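Local coordinates for protein putative angiotensinogen (Lampetra fluviatilis, PDB 5INW) that binds heparin, which promotes its inhibition of thrombin by a template mechanism, and belongs to the serpin family as a putative angiotensinogen, at residues 184-187 with 188-192; 151-154 with 155-158; 126-129 with 130-134. The protein carries 1 engineered substitution. All coordinates share one frame; numbering follows the deposited sequence.

Interaction 1. Residues 184-187 with 188-192; sequences LYRQ and FTRTV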
loop_
_atom_site.group_PDB
_atom_site.type_symbol
_atom_site.label_atom_id
_atom_site.label_comp_id
_atom_site.label_asym_id
_atom_site.label_seq_id
_atom_site.Cartn_x
_atom_site.Cartn_y
_atom_site.Cartn_z
ATOM N N LEU A 184 -13.121 -16.551 21.555
ATOM C CA LEU A 184 -13.542 -15.569 20.584
ATOM C C LEU A 184 -15.019 -15.742 20.283
ATOM O O LEU A 184 -15.551 -16.877 20.243
ATOM C CB LEU A 184 -12.724 -15.745 19.314
ATOM C CG LEU A 184 -11.196 -15.686 19.504
ATOM C CD1 LEU A 184 -10.543 -15.855 18.156
ATOM C CD2 LEU A 184 -10.663 -14.380 20.098
ATOM N N TYR A 185 -15.698 -14.627 20.086
ATOM C CA TYR A 185 -17.066 -14.692 19.648
ATOM C C TYR A 185 -17.122 -15.200 18.232
ATOM O O TYR A 185 -16.264 -14.857 17.411
ATOM C CB TYR A 185 -17.715 -13.324 19.699
ATOM C CG TYR A 185 -17.930 -12.789 21.093
ATOM C CD1 TYR A 185 -18.744 -13.467 22.018
ATOM C CD2 TYR A 185 -17.374 -11.598 21.463
ATOM C CE1 TYR A 185 -18.964 -12.965 23.289
ATOM C CE2 TYR A 185 -17.588 -11.077 22.704
ATOM C CZ TYR A 185 -18.372 -11.744 23.627
ATOM O OH TYR A 185 -18.566 -11.101 24.840
ATOM N N ARG A 186 -18.133 -16.016 17.943
ATOM C CA ARG A 186 -18.267 -16.610 16.624
ATOM C C ARG A 186 -18.675 -15.634 15.504
ATOM O O ARG A 186 -18.368 -15.857 14.316
ATOM C CB ARG A 186 -19.250 -17.730 16.680
ATOM C CG ARG A 186 -19.189 -18.560 15.443
ATOM C CD ARG A 186 -20.120 -19.711 15.632
ATOM N NE ARG A 186 -21.521 -19.299 15.619
ATOM C CZ ARG A 186 -22.525 -20.142 15.754
ATOM N NH1 ARG A 186 -22.285 -21.449 15.949
ATOM N NH2 ARG A 186 -23.766 -19.682 15.712
ATOM N N GLN A 187 -19.353 -14.557 15.868
ATOM C CA GLN A 187 -19.800 -13.618 14.862
ATOM C C GLN A 187 -18.558 -12.898 14.338
ATOM O O GLN A 187 -18.445 -12.566 13.118
ATOM C CB GLN A 187 -20.883 -12.683 15.435
ATOM C CG GLN A 187 -22.200 -13.373 15.778
ATOM C CD GLN A 187 -22.315 -13.825 17.228
ATOM O OE1 GLN A 187 -21.317 -13.935 17.969
ATOM N NE2 GLN A 187 -23.559 -14.141 17.641
ATOM N N PHE A 188 -17.595 -12.723 15.235
ATOM C CA PHE A 188 -16.295 -12.203 14.836
ATOM C C PHE A 188 -15.529 -13.158 13.916
ATOM O O PHE A 188 -15.040 -12.736 12.886
ATOM C CB PHE A 188 -15.439 -11.855 16.043
ATOM C CG PHE A 188 -14.053 -11.450 15.676
ATOM C CD1 PHE A 188 -13.798 -10.155 15.191
ATOM C CD2 PHE A 188 -12.994 -12.337 15.791
ATOM C CE1 PHE A 188 -12.514 -9.733 14.867
ATOM C CE2 PHE A 188 -11.686 -11.927 15.447
ATOM C CZ PHE A 188 -11.452 -10.629 14.976
ATOM N N THR A 189 -15.432 -14.438 14.269
ATOM C CA THR A 189 -14.598 -15.377 13.488
ATOM C C THR A 189 -15.124 -15.681 12.119
ATOM O O THR A 189 -14.347 -15.798 11.173
ATOM C CB THR A 189 -14.429 -16.728 14.179
ATOM O OG1 THR A 189 -15.706 -17.278 14.484
ATOM C CG2 THR A 189 -13.637 -16.546 15.407
ATOM N N ARG A 190 -16.436 -15.728 12.028
ATOM C CA ARG A 190 -17.113 -15.937 10.784
ATOM C C ARG A 190 -17.123 -14.717 9.891
ATOM O O ARG A 190 -17.005 -14.899 8.666
ATOM C CB ARG A 190 -18.556 -16.335 11.012
ATOM C CG ARG A 190 -18.657 -17.670 11.653
ATOM C CD ARG A 190 -20.096 -18.046 11.766
ATOM N NE ARG A 190 -20.208 -19.467 12.089
ATOM C CZ ARG A 190 -21.345 -20.106 12.312
ATOM N NH1 ARG A 190 -22.490 -19.463 12.209
ATOM N NH2 ARG A 190 -21.325 -21.380 12.657
ATOM N N THR A 191 -17.302 -13.496 10.418
ATOM C CA THR A 191 -17.192 -12.330 9.507
ATOM C C THR A 191 -15.757 -12.182 9.023
ATOM O O THR A 191 -15.576 -11.750 7.886
ATOM C CB THR A 191 -17.666 -10.976 10.047
ATOM O OG1 THR A 191 -16.990 -10.760 11.236
ATOM C CG2 THR A 191 -19.154 -10.950 10.341
ATOM N N VAL A 192 -14.758 -12.549 9.822
ATOM C CA VAL A 192 -13.386 -12.512 9.271
ATOM C C VAL A 192 -13.068 -13.618 8.275
ATOM O O VAL A 192 -12.228 -13.400 7.393
ATOM C CB VAL A 192 -12.202 -12.380 10.298
ATOM C CG1 VAL A 192 -12.476 -11.270 11.311
ATOM C CG2 VAL A 192 -11.854 -13.697 10.936
#
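The guanidinium of Arg186 lies flat against that of Arg190 one turn on, the two centres 3.6 Å apart and the planes only 7° from parallel. This is an i, i+4 arginine stack on the first turns of helix 186-196, the crossover helix of a beta-alpha-beta unit whose parallel strands are 168-179 and 200-203. The overlap is offset: Arg186 NE stands over the middle of the Arg190 group, 3.4 Å from Arg190 CZ, whereas Arg190 NH2 comes over the rim of the Arg186 group. Both side chains run the same way, Arg190 extended from CG to NE and Arg186 with CG anti to its backbone N (chi1 -167°) and a bend at chi3 that turns its flat end onto its neighbour. The aliphatic shafts also touch, Arg186 CG lying 3.8 Å from Arg190 CD. The like charges come to 3.4 Å between Arg186 NH1 and Arg190 NH2, but both side chains are exposed, so solvent probably eases the repulsion.

Beneath the stack, Arg186 O is gripped twice from one face of its plane, by Arg190 N and by Thr189 OG1, each at 3.0 Å. Tyr185 holds the N-cap position, and its carbonyl O receives Thr189 N in its own plane. Leu184 and Thr189 meet more loosely, Leu184 CB lying 4.1 Å from Thr189 CG2. Leu184 and buried Phe188 both rest on Ile382 of a loop, which is also hydrogen-bonded, backbone to backbone, to Tyr185. Thr191 repeats the double grip on Gln187 O with a different geometry: Thr191 N reaches it from above the carbonyl plane, whereas Thr191 OG1 lies in that plane on a lone pair of Gln187 O at 3.0 Å.

Interaction 2. Residues 151-154 with 155-158; sequences MKYF and ARLN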
loop_
_atom_site.group_PDB
_atom_site.type_symbol
_atom_site.label_atom_id
_atom_site.label_comp_id
_atom_site.label_asym_id
_atom_site.label_seq_id
_atom_site.Cartn_x
_atom_site.Cartn_y
_atom_site.Cartn_z
ATOM N N MET A 151 -18.422 -2.986 4.558
ATOM C CA MET A 151 -17.356 -3.984 4.343
ATOM C C MET A 151 -17.679 -5.141 3.373
ATOM O O MET A 151 -16.757 -5.841 2.963
ATOM C CB MET A 151 -16.843 -4.557 5.692
ATOM C CG MET A 151 -15.949 -3.606 6.479
ATOM S SD MET A 151 -15.362 -4.276 8.044
ATOM C CE MET A 151 -16.828 -4.438 9.087
ATOM N N LYS A 152 -18.952 -5.367 3.029
ATOM C CA LYS A 152 -19.300 -6.461 2.099
ATOM C C LYS A 152 -18.722 -6.207 0.700
ATOM O O LYS A 152 -18.255 -7.154 0.082
ATOM C CB LYS A 152 -20.804 -6.781 1.998
ATOM C CG LYS A 152 -21.081 -7.902 0.975
ATOM C CD LYS A 152 -22.464 -8.565 1.004
ATOM C CE LYS A 152 -22.626 -9.534 -0.170
ATOM N NZ LYS A 152 -23.848 -10.380 -0.112
ATOM N N TYR A 153 -18.754 -4.948 0.215
ATOM C CA TYR A 153 -18.261 -4.605 -1.126
ATOM C C TYR A 153 -16.724 -4.399 -1.127
ATOM O O TYR A 153 -16.118 -4.384 -2.196
ATOM C CB TYR A 153 -18.963 -3.382 -1.725
ATOM C CG TYR A 153 -20.483 -3.323 -1.541
ATOM C CD1 TYR A 153 -21.360 -4.047 -2.359
ATOM C CD2 TYR A 153 -21.046 -2.495 -0.546
ATOM C CE1 TYR A 153 -22.746 -3.948 -2.168
ATOM C CE2 TYR A 153 -22.422 -2.394 -0.351
ATOM C CZ TYR A 153 -23.275 -3.119 -1.151
ATOM O OH TYR A 153 -24.639 -2.991 -0.911
ATOM N N PHE A 154 -16.104 -4.308 0.054
ATOM C CA PHE A 154 -14.646 -4.422 0.200
ATOM C C PHE A 154 -14.085 -5.816 -0.208
ATOM O O PHE A 154 -13.058 -5.916 -0.867
ATOM C CB PHE A 154 -14.237 -4.096 1.647
ATOM C CG PHE A 154 -12.765 -4.008 1.843
ATOM C CD1 PHE A 154 -12.046 -2.966 1.278
ATOM C CD2 PHE A 154 -12.074 -4.992 2.546
ATOM C CE1 PHE A 154 -10.670 -2.882 1.425
ATOM C CE2 PHE A 154 -10.687 -4.919 2.686
ATOM C CZ PHE A 154 -9.986 -3.847 2.136
ATOM N N ALA A 155 -14.749 -6.896 0.184
ATOM C CA ALA A 155 -14.368 -8.235 -0.237
ATOM C C ALA A 155 -14.618 -8.426 -1.736
ATOM O O ALA A 155 -13.885 -9.183 -2.384
ATOM C CB ALA A 155 -15.097 -9.311 0.583
ATOM N N ARG A 156 -15.643 -7.772 -2.290
ATOM C CA ARG A 156 -15.875 -7.868 -3.735
ATOM C C ARG A 156 -14.750 -7.229 -4.531
ATOM O O ARG A 156 -14.271 -7.829 -5.511
ATOM C CB ARG A 156 -17.205 -7.263 -4.183
ATOM C CG ARG A 156 -17.591 -7.685 -5.623
ATOM C CD ARG A 156 -19.086 -7.675 -5.855
ATOM N NE ARG A 156 -19.737 -8.183 -4.636
ATOM C CZ ARG A 156 -21.019 -7.993 -4.304
ATOM N NH1 ARG A 156 -21.874 -7.402 -5.146
ATOM N NH2 ARG A 156 -21.463 -8.463 -3.141
ATOM N N LEU A 157 -14.354 -6.016 -4.120
ATOM C CA LEU A 157 -13.178 -5.317 -4.681
ATOM C C LEU A 157 -11.950 -6.226 -4.663
ATOM O O LEU A 157 -11.373 -6.465 -5.697
ATOM C CB LEU A 157 -12.858 -4.018 -3.904
ATOM C CG LEU A 157 -11.643 -3.180 -4.377
ATOM C CD1 LEU A 157 -11.906 -2.645 -5.772
ATOM C CD2 LEU A 157 -11.255 -2.035 -3.440
ATOM N N ASN A 158 -11.581 -6.756 -3.501
ATOM C CA ASN A 158 -10.417 -7.634 -3.428
ATOM C C ASN A 158 -10.534 -8.872 -4.320
ATOM O O ASN A 158 -9.592 -9.234 -5.011
ATOM C CB ASN A 158 -10.070 -7.955 -1.987
ATOM C CG ASN A 158 -9.513 -6.733 -1.266
ATOM O OD1 ASN A 158 -8.771 -5.940 -1.856
ATOM N ND2 ASN A 158 -9.851 -6.582 0.012
#
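Asn158 brings its amide nitrogen over one face of the Phe154 ring, an i, i+4 pair on the buried side of helix 150-161. Asn158 ND2 sits 3.2 Å above the ring plane, displaced toward the rim at Phe154 CE2, and the amide and ring planes are 82° apart, so the amide stands on the ring rather than stacking on it. A chi1 of -172° swings the Phe154 ring away from its own backbone N and off the helix toward the core. One turn apart, the two residues are also joined by the backbone bond from Asn158 N to Phe154 O, 3.1 Å.

On the solvent side, exposed Lys152 and Arg156 touch at one edge without a hydrogen bond: Lys152 CE lies in the guanidinium plane, 3.4 Å from Arg156 NH2. Tyr153 CD1 hangs 4.2 Å above one face of the Arg156 group, near its rim. The like charges Lys152 NZ and Arg156 NH2 stay 4.3 Å apart.

Phe154 is enclosed by Ala114 and Ser115 of helix 110-122, Ile81 and Val85 of helix 77-96, and Phe196 of helix 186-196; Leu157 meets helices 77-96 and 110-122 and Thr21 of the separate C-terminal peptide chain.

Interaction 3. Residues 126-129 with 130-134; sequences GSTR and AELDT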
loop_
_atom_site.group_PDB
_atom_site.type_symbol
_atom_site.label_atom_id
_atom_site.label_comp_id
_atom_site.label_asym_id
_atom_site.label_seq_id
_atom_site.Cartn_x
_atom_site.Cartn_y
_atom_site.Cartn_z
ATOM N N GLY A 126 -18.505 0.665 19.857
ATOM C CA GLY A 126 -18.589 1.997 20.456
ATOM C C GLY A 126 -17.805 3.084 19.731
ATOM O O GLY A 126 -17.801 3.141 18.485
ATOM N N SER A 127 -17.182 3.961 20.515
ATOM C CA SER A 127 -16.356 5.041 19.967
ATOM C C SER A 127 -15.293 4.486 18.973
ATOM O O SER A 127 -15.094 5.066 17.896
ATOM C CB SER A 127 -15.659 5.858 21.097
ATOM O OG SER A 127 -14.554 5.125 21.657
ATOM N N THR A 128 -14.660 3.356 19.335
ATOM C CA THR A 128 -13.630 2.727 18.524
ATOM C C THR A 128 -14.093 2.312 17.116
ATOM O O THR A 128 -13.436 2.638 16.137
ATOM C CB THR A 128 -13.075 1.528 19.272
ATOM O OG1 THR A 128 -12.644 1.974 20.564
ATOM C CG2 THR A 128 -11.895 0.900 18.509
ATOM N N ARG A 129 -15.196 1.567 17.069
ATOM C CA ARG A 129 -15.919 1.220 15.852
ATOM C C ARG A 129 -16.210 2.512 15.093
ATOM O O ARG A 129 -15.879 2.605 13.926
ATOM C CB ARG A 129 -17.200 0.380 16.193
ATOM C CG ARG A 129 -18.351 0.214 15.168
ATOM C CD ARG A 129 -18.976 -1.178 15.168
ATOM N NE ARG A 129 -19.934 -1.394 14.072
ATOM C CZ ARG A 129 -19.601 -1.738 12.816
ATOM N NH1 ARG A 129 -18.333 -1.937 12.444
ATOM N NH2 ARG A 129 -20.557 -1.895 11.911
ATOM N N ALA A 130 -16.819 3.507 15.729
ATOM C CA ALA A 130 -17.244 4.737 15.000
ATOM C C ALA A 130 -16.121 5.468 14.248
ATOM O O ALA A 130 -16.212 5.690 13.034
ATOM C CB ALA A 130 -17.954 5.712 15.938
ATOM N N GLU A 131 -15.091 5.858 14.986
ATOM C CA GLU A 131 -13.882 6.461 14.409
ATOM C C GLU A 131 -13.363 5.680 13.214
ATOM O O GLU A 131 -12.997 6.262 12.176
ATOM C CB GLU A 131 -12.794 6.476 15.459
ATOM C CG GLU A 131 -13.042 7.435 16.604
ATOM C CD GLU A 131 -11.879 7.499 17.580
ATOM O OE1 GLU A 131 -10.825 6.825 17.342
ATOM O OE2 GLU A 131 -12.009 8.248 18.596
ATOM N N LEU A 132 -13.303 4.356 13.402
ATOM C CA LEU A 132 -12.838 3.417 12.367
ATOM C C LEU A 132 -13.726 3.344 11.109
ATOM O O LEU A 132 -13.185 3.324 9.991
ATOM C CB LEU A 132 -12.631 2.005 12.954
ATOM C CG LEU A 132 -11.248 1.715 13.558
ATOM C CD1 LEU A 132 -11.236 0.390 14.280
ATOM C CD2 LEU A 132 -10.176 1.664 12.490
ATOM N N ASP A 133 -15.058 3.283 11.302
ATOM C CA ASP A 133 -16.039 3.397 10.197
ATOM C C ASP A 133 -15.880 4.712 9.468
ATOM O O ASP A 133 -15.852 4.740 8.242
ATOM C CB ASP A 133 -17.498 3.353 10.679
ATOM C CG ASP A 133 -17.925 2.004 11.289
ATOM O OD1 ASP A 133 -17.428 0.949 10.884
ATOM O OD2 ASP A 133 -18.824 2.009 12.157
ATOM N N THR A 134 -15.764 5.823 10.204
ATOM C CA THR A 134 -15.610 7.125 9.522
ATOM C C THR A 134 -14.288 7.136 8.700
ATOM O O THR A 134 -14.303 7.475 7.527
ATOM C CB THR A 134 -15.877 8.356 10.423
ATOM O OG1 THR A 134 -15.016 8.334 11.557
ATOM C CG2 THR A 134 -17.325 8.355 10.894
HETATM O O HOH W 1 -10.288 4.093 16.590
#
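Over one face of the Arg129 guanidinium stands the Asp133 carboxylate, turned nearly perpendicular to it with planes 88° apart. Asp133 OD2 lies 3.8 Å above the centre of the group, and Asp133 OD1 makes the salt bridge, 3.4 Å from Arg129 NH1. Because that oxygen is well out of the guanidinium plane, no N-H points at it: this i, i+4 bridge on helix 126-136 is electrostatic, without the in-plane fork of a bidentate pair. Arg129 CG runs 3.5 Å from Asp133 OD2, and the bend at chi2 (142°) helps bring the guanidinium face under that oxygen. An alanine here, lacking the guanidinium, is likely to leave the Asp133 carboxylate without its charge partner and free to turn.

The i, i+4 backbone bonds from Ala130 to Asp133 are unbroken. Asp133 N donates to Arg129 O at 2.8 Å with the N-H nearly straight at 169°, and the bonds from Leu132 to Thr128, Glu131 to Ser127 and Ala130 to Gly126 continue the pattern to Gly126 O. On another side, a water donates to Glu131 OE1 at 2.9 Å and weakly to Thr128 O; the same OE1 also takes the backbone N of Ser371.

Ser371, just beyond helix 361-369, bonds through its hydroxyl to both Ser127 OG and Thr128 OG1, and Asp378 N adds a bond to the latter. Leu132 touches Met372 and Val120, and Arg129, Leu132 and Asp133 all touch Thr121, so helix 126-136 lies against helix 110-122 and the loop following helix 361-369.

Along the chain the order is interaction 3, interaction 2, interaction 1, on three successive helices of the serpin fold: 126-136, 150-161 and 186-196. Their centres are 17 to 19 Å apart and none touches another. Interactions 2 and 3 come nearest, at about 4 Å between closest atoms. Helix 110-122 connects them, receiving side chains from both. Helix 186-196 is the crossover between parallel strands 168-179 and 200-203 of the large sheet, and its Leu195 and Phe196 reach the 151-154 segment, so helix 150-161 packs on helices 77-96, 110-122 and 186-196. By its order, helix 150-161 probably corresponds to helix D, which binds heparin in antithrombin.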